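Local structure of lactate racemase (2YJG) at residues Y294-K308 with D356-H370. The protein catalyses the interconversion of the D- and L-isomers of lactate, using a nickel-pincer nucleotide as its cofactor. Numbering follows the deposited sequence.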
ATOM      1  N   TYR A 294      -8.534  14.430 -27.091  1.00 12.16           N
ATOM      2  CA  TYR A 294      -7.715  13.263 -27.425  1.00 12.65           C
ATOM      3  C   TYR A 294      -8.587  11.987 -27.389  1.00 12.88           C
ATOM      4  O   TYR A 294      -8.619  11.213 -28.339  1.00 14.22           O
ATOM      5  CB  TYR A 294      -6.559  13.208 -26.430  1.00 13.61           C
ATOM      6  CG  TYR A 294      -5.510  12.161 -26.722  1.00 11.99           C
ATOM      7  CD1 TYR A 294      -5.714  10.853 -26.358  1.00 14.26           C
ATOM      8  CD2 TYR A 294      -4.303  12.489 -27.345  1.00 15.97           C
ATOM      9  CE1 TYR A 294      -4.760   9.861 -26.621  1.00 14.19           C
ATOM     10  CE2 TYR A 294      -3.322  11.514 -27.572  1.00 14.83           C
ATOM     11  CZ  TYR A 294      -3.555  10.224 -27.216  1.00 17.09           C
ATOM     12  OH  TYR A 294      -2.606   9.275 -27.471  1.00 16.73           O
ATOM     13  N   GLN A 295      -9.290  11.766 -26.291  1.00 12.84           N
ATOM     14  CA  GLN A 295     -10.125  10.567 -26.140  1.00 11.22           C
ATOM     15  C   GLN A 295     -11.288  10.570 -27.112  1.00 11.57           C
ATOM     16  O   GLN A 295     -11.716   9.539 -27.582  1.00 11.57           O
ATOM     17  CB  GLN A 295     -10.666  10.434 -24.703  1.00 13.18           C
ATOM     18  CG  GLN A 295      -9.646   9.998 -23.685  1.00 13.06           C
ATOM     19  CD  GLN A 295      -8.972   8.746 -24.030  1.00 17.21           C
ATOM     20  OE1 GLN A 295      -9.598   7.771 -24.461  1.00 16.67           O
ATOM     21  NE2 GLN A 295      -7.639   8.727 -23.825  1.00 19.52           N
ATOM     22  N   SER A 296     -11.808  11.746 -27.400  1.00 11.64           N
ATOM     23  CA  SER A 296     -13.025  11.879 -28.250  1.00 12.34           C
ATOM     24  C   SER A 296     -12.846  11.496 -29.720  1.00 12.71           C
ATOM     25  O   SER A 296     -13.837  11.189 -30.405  1.00 11.31           O
ATOM     26  CB  SER A 296     -13.559  13.299 -28.176  1.00 12.27           C
ATOM     27  OG  SER A 296     -12.824  14.191 -29.036  1.00 18.10           O
ATOM     28  N   VAL A 297     -11.598  11.458 -30.186  1.00 11.79           N
ATOM     29  CA  VAL A 297     -11.309  10.862 -31.495  1.00 10.25           C
ATOM     30  C   VAL A 297     -11.851   9.425 -31.581  1.00 10.79           C
ATOM     31  O   VAL A 297     -12.221   9.002 -32.658  1.00 13.08           O
ATOM     32  CB  VAL A 297      -9.816  10.914 -31.797  1.00 12.05           C
ATOM     33  CG1 VAL A 297      -9.468  10.361 -33.272  1.00 11.62           C
ATOM     34  CG2 VAL A 297      -9.283  12.361 -31.621  1.00  7.70           C
ATOM     35  N   LYS A 298     -11.902   8.678 -30.486  1.00 11.43           N
ATOM     36  CA  LYS A 298     -12.469   7.299 -30.492  1.00 12.16           C
ATOM     37  C   LYS A 298     -13.938   7.224 -30.963  1.00 12.41           C
ATOM     38  O   LYS A 298     -14.265   6.508 -31.964  1.00 13.52           O
ATOM     39  CB  LYS A 298     -12.289   6.635 -29.162  1.00 12.72           C
ATOM     40  CG  LYS A 298     -10.775   6.499 -28.744  1.00 16.50           C
ATOM     41  CD  LYS A 298     -10.629   6.047 -27.344  1.00 17.33           C
ATOM     42  CE  LYS A 298      -9.169   5.795 -26.960  1.00 17.06           C
ATOM     43  NZ  LYS A 298      -9.041   5.225 -25.545  1.00 16.01           N
ATOM     44  N   GLY A 299     -14.781   8.025 -30.330  1.00 11.23           N
ATOM     45  CA  GLY A 299     -16.213   8.175 -30.726  1.00 10.97           C
ATOM     46  C   GLY A 299     -16.344   8.722 -32.139  1.00 12.15           C
ATOM     47  O   GLY A 299     -17.241   8.371 -32.902  1.00 11.42           O
ATOM     48  N   MET A 300     -15.450   9.635 -32.522  1.00 11.27           N
ATOM     49  CA  MET A 300     -15.508  10.152 -33.869  1.00 11.38           C
ATOM     50  C   MET A 300     -15.311   9.096 -34.955  1.00 10.79           C
ATOM     51  O   MET A 300     -15.895   9.220 -36.068  1.00  9.20           O
ATOM     52  CB  MET A 300     -14.450  11.239 -34.107  1.00 10.07           C
ATOM     53  CG  MET A 300     -14.558  12.477 -33.213  1.00 12.02           C
ATOM     54  SD  MET A 300     -13.280  13.668 -33.629  1.00 11.98           S
ATOM     55  CE  MET A 300     -13.502  14.796 -32.276  1.00 10.30           C
ATOM     56  N   THR A 301     -14.480   8.093 -34.649  1.00  9.71           N
ATOM     57  CA  THR A 301     -14.265   6.973 -35.595  1.00  9.34           C
ATOM     58  C   THR A 301     -15.550   6.155 -35.807  1.00 10.50           C
ATOM     59  O   THR A 301     -15.737   5.614 -36.892  1.00  9.79           O
ATOM     60  CB  THR A 301     -13.111   5.979 -35.225  1.00  9.43           C
ATOM     61  OG1 THR A 301     -13.415   5.222 -34.044  1.00  9.09           O
ATOM     62  CG2 THR A 301     -11.711   6.705 -35.154  1.00  8.67           C
ATOM     63  N   ALA A 302     -16.404   6.042 -34.772  1.00 10.51           N
ATOM     64  CA  ALA A 302     -17.692   5.332 -34.896  1.00 11.36           C
ATOM     65  C   ALA A 302     -18.551   6.214 -35.811  1.00 11.06           C
ATOM     66  O   ALA A 302     -19.203   5.697 -36.708  1.00 12.29           O
ATOM     67  CB  ALA A 302     -18.366   5.158 -33.513  1.00 13.13           C
ATOM     68  N   GLY A 303     -18.502   7.532 -35.597  1.00 11.27           N
ATOM     69  CA  GLY A 303     -19.070   8.504 -36.543  1.00 11.99           C
ATOM     70  C   GLY A 303     -18.644   8.343 -37.996  1.00 13.76           C
ATOM     71  O   GLY A 303     -19.483   8.315 -38.943  1.00 14.54           O
ATOM     72  N   GLU A 304     -17.326   8.260 -38.200  1.00 11.70           N
ATOM     73  CA  GLU A 304     -16.734   8.177 -39.499  1.00 13.39           C
ATOM     74  C   GLU A 304     -17.303   6.991 -40.279  1.00 12.68           C
ATOM     75  O   GLU A 304     -17.623   7.131 -41.442  1.00 13.45           O
ATOM     76  CB  GLU A 304     -15.227   7.935 -39.338  1.00 15.35           C
ATOM     77  CG  GLU A 304     -14.393   7.859 -40.621  1.00 14.81           C
ATOM     78  CD  GLU A 304     -12.930   7.475 -40.298  1.00 16.78           C
ATOM     79  OE1 GLU A 304     -12.703   6.828 -39.274  1.00 12.25           O
ATOM     80  OE2 GLU A 304     -12.006   7.786 -41.086  1.00 15.13           O
ATOM     81  N   ALA A 305     -17.363   5.840 -39.628  1.00 12.06           N
ATOM     82  CA  ALA A 305     -17.836   4.617 -40.197  1.00 12.89           C
ATOM     83  C   ALA A 305     -19.336   4.648 -40.575  1.00 13.68           C
ATOM     84  O   ALA A 305     -19.732   3.932 -41.496  1.00 13.47           O
ATOM     85  CB  ALA A 305     -17.532   3.485 -39.260  1.00 14.44           C
ATOM     86  N   ALA A 306     -20.124   5.506 -39.931  1.00 12.47           N
ATOM     87  CA  ALA A 306     -21.558   5.662 -40.249  1.00 14.77           C
ATOM     88  C   ALA A 306     -21.901   6.862 -41.065  1.00 15.17           C
ATOM     89  O   ALA A 306     -23.106   7.149 -41.239  1.00 15.29           O
ATOM     90  CB  ALA A 306     -22.389   5.716 -38.945  1.00 13.83           C
ATOM     91  N   CYS A 307     -20.887   7.593 -41.544  1.00 15.50           N
ATOM     92  CA  CYS A 307     -21.088   8.833 -42.249  1.00 17.37           C
ATOM     93  C   CYS A 307     -20.669   8.668 -43.728  1.00 18.79           C
ATOM     94  O   CYS A 307     -19.691   7.983 -44.044  1.00 20.09           O
ATOM     95  CB  CYS A 307     -20.267   9.909 -41.558  1.00 15.70           C
ATOM     96  SG  CYS A 307     -20.692  11.558 -41.917  1.00 19.63           S
ATOM     97  N   LYS A 308     -21.455   9.244 -44.631  1.00 20.17           N
ATOM     98  CA  LYS A 308     -21.074   9.372 -46.019  1.00 21.74           C
ATOM     99  C   LYS A 308     -19.873  10.335 -46.170  1.00 21.84           C
ATOM    100  O   LYS A 308     -19.708  11.290 -45.406  1.00 22.01           O
ATOM    101  CB  LYS A 308     -22.265   9.922 -46.824  1.00 21.54           C
ATOM    102  CG  LYS A 308     -23.428   8.953 -47.012  1.00 24.48           C
ATOM    103  CD  LYS A 308     -24.436   9.608 -47.966  1.00 30.56           C
ATOM    104  CE  LYS A 308     -25.868   9.161 -47.700  1.00 33.81           C
ATOM    105  NZ  LYS A 308     -26.892   9.998 -48.465  1.00 35.50           N
ATOM    106  N   ASP A 356       1.502  10.953 -28.835  1.00 15.69           N
ATOM    107  CA  ASP A 356       0.278  11.590 -29.324  1.00 14.56           C
ATOM    108  C   ASP A 356       0.098  11.515 -30.871  1.00 14.41           C
ATOM    109  O   ASP A 356      -1.009  11.794 -31.352  1.00 14.49           O
ATOM    110  CB  ASP A 356       0.178  13.082 -28.934  1.00 14.82           C
ATOM    111  CG  ASP A 356      -0.026  13.352 -27.437  1.00 15.66           C
ATOM    112  OD1 ASP A 356      -0.038  12.402 -26.570  1.00 16.58           O
ATOM    113  OD2 ASP A 356      -0.182  14.587 -27.136  1.00 19.62           O
ATOM    114  N   GLN A 357       1.135  11.159 -31.639  1.00 12.64           N
ATOM    115  CA  GLN A 357       1.061  11.374 -33.077  1.00 12.64           C
ATOM    116  C   GLN A 357      -0.065  10.538 -33.725  1.00 10.78           C
ATOM    117  O   GLN A 357      -0.720  10.984 -34.667  1.00 11.89           O
ATOM    118  CB  GLN A 357       2.426  11.130 -33.743  1.00 13.01           C
ATOM    119  CG  GLN A 357       2.782   9.757 -34.089  1.00 14.60           C
ATOM    120  CD  GLN A 357       3.977   9.691 -35.091  1.00 15.29           C
ATOM    121  OE1 GLN A 357       4.994  10.404 -34.915  1.00 13.39           O
ATOM    122  NE2 GLN A 357       3.869   8.807 -36.090  1.00 11.15           N
ATOM    123  N   TRP A 358      -0.268   9.333 -33.216  1.00 10.19           N
ATOM    124  CA  TRP A 358      -1.222   8.410 -33.804  1.00 11.64           C
ATOM    125  C   TRP A 358      -2.683   8.930 -33.657  1.00 11.66           C
ATOM    126  O   TRP A 358      -3.547   8.672 -34.493  1.00 10.82           O
ATOM    127  CB  TRP A 358      -1.033   7.033 -33.195  1.00 11.15           C
ATOM    128  CG  TRP A 358      -1.087   6.983 -31.704  1.00 11.37           C
ATOM    129  CD1 TRP A 358      -2.177   6.789 -30.935  1.00 12.85           C
ATOM    130  CD2 TRP A 358       0.016   7.147 -30.814  1.00 13.03           C
ATOM    131  NE1 TRP A 358      -1.842   6.817 -29.599  1.00 13.36           N
ATOM    132  CE2 TRP A 358      -0.486   7.039 -29.507  1.00 12.72           C
ATOM    133  CE3 TRP A 358       1.363   7.401 -30.997  1.00 12.02           C
ATOM    134  CZ2 TRP A 358       0.335   7.161 -28.369  1.00 16.47           C
ATOM    135  CZ3 TRP A 358       2.178   7.454 -29.903  1.00 13.29           C
ATOM    136  CH2 TRP A 358       1.674   7.329 -28.594  1.00 16.55           C
ATOM    137  N   GLU A 359      -2.939   9.594 -32.533  1.00 12.76           N
ATOM    138  CA  GLU A 359      -4.277  10.159 -32.226  1.00 13.81           C
ATOM    139  C   GLU A 359      -4.517  11.291 -33.186  1.00 11.98           C
ATOM    140  O   GLU A 359      -5.651  11.489 -33.713  1.00 12.65           O
ATOM    141  CB  GLU A 359      -4.315  10.684 -30.779  1.00 13.72           C
ATOM    142  CG  GLU A 359      -5.650  10.668 -30.044  1.00 15.46           C
ATOM    143  CD  GLU A 359      -6.146   9.283 -29.697  1.00 16.33           C
ATOM    144  OE1 GLU A 359      -5.407   8.301 -29.981  1.00 12.20           O
ATOM    145  OE2 GLU A 359      -7.281   9.140 -29.103  1.00 15.98           O
ATOM    146  N   ALA A 360      -3.490  12.124 -33.434  1.00 11.42           N
ATOM    147  CA  ALA A 360      -3.608  13.172 -34.438  1.00 10.58           C
ATOM    148  C   ALA A 360      -3.803  12.620 -35.865  1.00 11.48           C
ATOM    149  O   ALA A 360      -4.551  13.193 -36.680  1.00  9.80           O
ATOM    150  CB  ALA A 360      -2.378  14.203 -34.429  1.00 10.52           C
ATOM    151  N   GLN A 361      -3.100  11.531 -36.174  1.00 10.63           N
ATOM    152  CA  GLN A 361      -3.166  10.946 -37.486  1.00  9.38           C
ATOM    153  C   GLN A 361      -4.607  10.480 -37.745  1.00  9.94           C
ATOM    154  O   GLN A 361      -5.213  10.733 -38.811  1.00  9.53           O
ATOM    155  CB  GLN A 361      -2.203   9.759 -37.532  1.00  9.79           C
ATOM    156  CG  GLN A 361      -2.094   9.153 -38.927  1.00 11.57           C
ATOM    157  CD  GLN A 361      -1.118   7.993 -39.014  1.00 14.05           C
ATOM    158  OE1 GLN A 361      -0.309   7.767 -38.101  1.00 12.01           O
ATOM    159  NE2 GLN A 361      -1.183   7.257 -40.128  1.00 10.88           N
ATOM    160  N   ILE A 362      -5.145   9.738 -36.792  1.00  9.78           N
ATOM    161  CA  ILE A 362      -6.550   9.311 -36.920  1.00 10.45           C
ATOM    162  C   ILE A 362      -7.528  10.419 -37.030  1.00 10.47           C
ATOM    163  O   ILE A 362      -8.423  10.340 -37.904  1.00 11.97           O
ATOM    164  CB  ILE A 362      -6.929   8.337 -35.790  1.00 10.25           C
ATOM    165  CG1 ILE A 362      -6.028   7.144 -35.951  1.00  8.55           C
ATOM    166  CG2 ILE A 362      -8.581   7.963 -35.793  1.00 11.42           C
ATOM    167  CD1 ILE A 362      -5.956   6.174 -34.747  1.00  9.72           C
ATOM    168  N   LEU A 363      -7.412  11.477 -36.206  1.00 11.01           N
ATOM    169  CA  LEU A 363      -8.328  12.620 -36.354  1.00 12.07           C
ATOM    170  C   LEU A 363      -8.165  13.290 -37.711  1.00 12.37           C
ATOM    171  O   LEU A 363      -9.164  13.606 -38.375  1.00 11.49           O
ATOM    172  CB  LEU A 363      -8.124  13.618 -35.216  1.00 11.20           C
ATOM    173  CG  LEU A 363      -8.935  14.904 -35.203  1.00 11.19           C
ATOM    174  CD1 LEU A 363     -10.460  14.502 -35.109  1.00 12.20           C
ATOM    175  CD2 LEU A 363      -8.513  15.840 -34.039  1.00 10.77           C
ATOM    176  N   ALA A 364      -6.907  13.459 -38.193  1.00 11.97           N
ATOM    177  CA  ALA A 364      -6.706  13.972 -39.532  1.00 11.07           C
ATOM    178  C   ALA A 364      -7.383  13.097 -40.615  1.00 10.76           C
ATOM    179  O   ALA A 364      -7.989  13.612 -41.512  1.00 12.55           O
ATOM    180  CB  ALA A 364      -5.152  14.258 -39.866  1.00 11.52           C
ATOM    181  N   ARG A 365      -7.290  11.786 -40.512  1.00 11.31           N
ATOM    182  CA  ARG A 365      -7.966  10.870 -41.463  1.00 12.28           C
ATOM    183  C   ARG A 365      -9.465  11.243 -41.510  1.00 12.81           C
ATOM    184  O   ARG A 365     -10.050  11.418 -42.588  1.00 12.24           O
ATOM    185  CB  ARG A 365      -7.776   9.410 -41.048  1.00 12.18           C
ATOM    186  CG  ARG A 365      -8.443   8.461 -41.948  1.00 13.77           C
ATOM    187  CD  ARG A 365      -8.341   7.078 -41.456  1.00 15.62           C
ATOM    188  NE  ARG A 365      -9.317   6.832 -40.371  1.00 14.34           N
ATOM    189  CZ  ARG A 365      -9.129   6.032 -39.337  1.00 13.07           C
ATOM    190  NH1 ARG A 365      -7.969   5.396 -39.125  1.00 13.07           N
ATOM    191  NH2 ARG A 365     -10.086   5.930 -38.434  1.00 14.64           N
ATOM    192  N   ILE A 366     -10.080  11.440 -40.331  1.00 12.52           N
ATOM    193  CA  ILE A 366     -11.512  11.803 -40.286  1.00 12.29           C
ATOM    194  C   ILE A 366     -11.802  13.118 -40.942  1.00 12.97           C
ATOM    195  O   ILE A 366     -12.619  13.185 -41.799  1.00 12.97           O
ATOM    196  CB  ILE A 366     -12.035  11.785 -38.845  1.00 13.61           C
ATOM    197  CG1 ILE A 366     -11.860  10.394 -38.335  1.00 10.12           C
ATOM    198  CG2 ILE A 366     -13.562  12.150 -38.750  1.00 13.99           C
ATOM    199  CD1 ILE A 366     -12.114  10.285 -36.826  1.00 12.45           C
ATOM    200  N   LEU A 367     -11.071  14.153 -40.578  1.00 10.84           N
ATOM    201  CA  LEU A 367     -11.322  15.480 -41.001  1.00 12.37           C
ATOM    202  C   LEU A 367     -10.990  15.751 -42.465  1.00 13.76           C
ATOM    203  O   LEU A 367     -11.353  16.814 -43.010  1.00 14.46           O
ATOM    204  CB  LEU A 367     -10.554  16.439 -40.071  1.00 12.22           C
ATOM    205  CG  LEU A 367     -10.838  16.466 -38.579  1.00 10.81           C
ATOM    206  CD1 LEU A 367      -9.932  17.506 -37.834  1.00 12.60           C
ATOM    207  CD2 LEU A 367     -12.295  16.821 -38.370  1.00 15.14           C
ATOM    208  N   ILE A 368     -10.238  14.856 -43.101  1.00 15.58           N
ATOM    209  CA  ILE A 368      -9.962  15.004 -44.527  1.00 17.64           C
ATOM    210  C   ILE A 368     -11.195  14.687 -45.337  1.00 19.09           C
ATOM    211  O   ILE A 368     -11.374  15.323 -46.353  1.00 20.49           O
ATOM    212  CB  ILE A 368      -8.800  14.105 -45.018  1.00 18.14           C
ATOM    213  CG1 ILE A 368      -7.470  14.622 -44.442  1.00 16.35           C
ATOM    214  CG2 ILE A 368      -8.711  14.105 -46.584  1.00 17.80           C
ATOM    215  CD1 ILE A 368      -6.401  13.582 -44.540  1.00 17.20           C
ATOM    216  N   ASN A 369     -12.051  13.769 -44.848  1.00 20.17           N
ATOM    217  CA  ASN A 369     -13.262  13.298 -45.546  1.00 21.24           C
ATOM    218  C   ASN A 369     -14.605  13.792 -44.936  1.00 19.81           C
ATOM    219  O   ASN A 369     -15.675  13.501 -45.514  1.00 20.13           O
ATOM    220  CB  ASN A 369     -13.334  11.770 -45.502  1.00 23.01           C
ATOM    221  CG  ASN A 369     -12.425  11.087 -46.453  1.00 28.54           C
ATOM    222  OD1 ASN A 369     -11.722  11.700 -47.256  1.00 34.95           O
ATOM    223  ND2 ASN A 369     -12.390   9.742 -46.334  1.00 35.78           N
ATOM    224  N   HIS A 370     -14.549  14.424 -43.765  1.00 16.64           N
ATOM    225  CA  HIS A 370     -15.768  14.754 -43.003  1.00 18.03           C
ATOM    226  C   HIS A 370     -15.579  16.021 -42.225  1.00 17.56           C
ATOM    227  O   HIS A 370     -14.467  16.310 -41.774  1.00 19.03           O
ATOM    228  CB  HIS A 370     -16.104  13.649 -41.989  1.00 17.33           C
ATOM    229  CG  HIS A 370     -16.184  12.295 -42.590  1.00 17.72           C
ATOM    230  ND1 HIS A 370     -15.116  11.426 -42.614  1.00 19.89           N
ATOM    231  CD2 HIS A 370     -17.210  11.659 -43.205  1.00 18.51           C
ATOM    232  CE1 HIS A 370     -15.480  10.314 -43.242  1.00 19.56           C
ATOM    233  NE2 HIS A 370     -16.760  10.415 -43.569  1.00 15.36           N
TER
HETATM  234  O   HOH W   1       0.564   9.874 -26.143  1.00 29.38           O
HETATM  235  O   HOH W   2     -12.302   9.409 -42.963  1.00 22.80           O
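Tyr294 and Glu359 stack where helices 294-305 and 357-369 cross at 38°, two neighbouring helices that lead toward adjacent strands, 311-316 and 371-375, of the parallel sheet in the C-terminal alpha/beta domain. The side chain of Glu359 runs outward from its CB, which rests on CE2 of Tyr294, and CG sits over the ring centre in a CH-pi contact, 3.3 Å from the centroid. A bend at chi2 (70°) turns the carboxylate nearly parallel to the ring, the planes 7° apart, and carries it out over the CE1 edge, with CD 3.4 Å from Tyr294 CE1. OE1 hangs beyond the rim on the CE1-CZ side, whereas OE2 comes within 2.6 Å of the carbonyl oxygen Tyr294 O, so the acid probably carries a proton there. Were Tyr294 replaced by an alanine, CB and CG of Glu359 would probably lose their aromatic floor and the carboxylate would be freer to turn. The tyrosine hydroxyl lies near Trp358, whose indole meets His200, the probable nickel ligand; Gln295 and Lys298, which probably bind the substrate, belong to the same helix as Tyr294. Farther along, Val297 CG1 meets Ile362 CG2 at 3.6 Å, and Ile366 fits as a knob among Val297, Met300, Thr301 and Glu304. At the far end Glu304 reaches out on an extended chain to Arg365, whose guanidinium grips it side-on and nearly coplanar: NE to OE2 and NH2 to OE1, each 2.9 Å, both on syn lone pairs. A water donates to Glu304 OE2 and also to the backbone oxygen Arg365 O, 3.0 Å away.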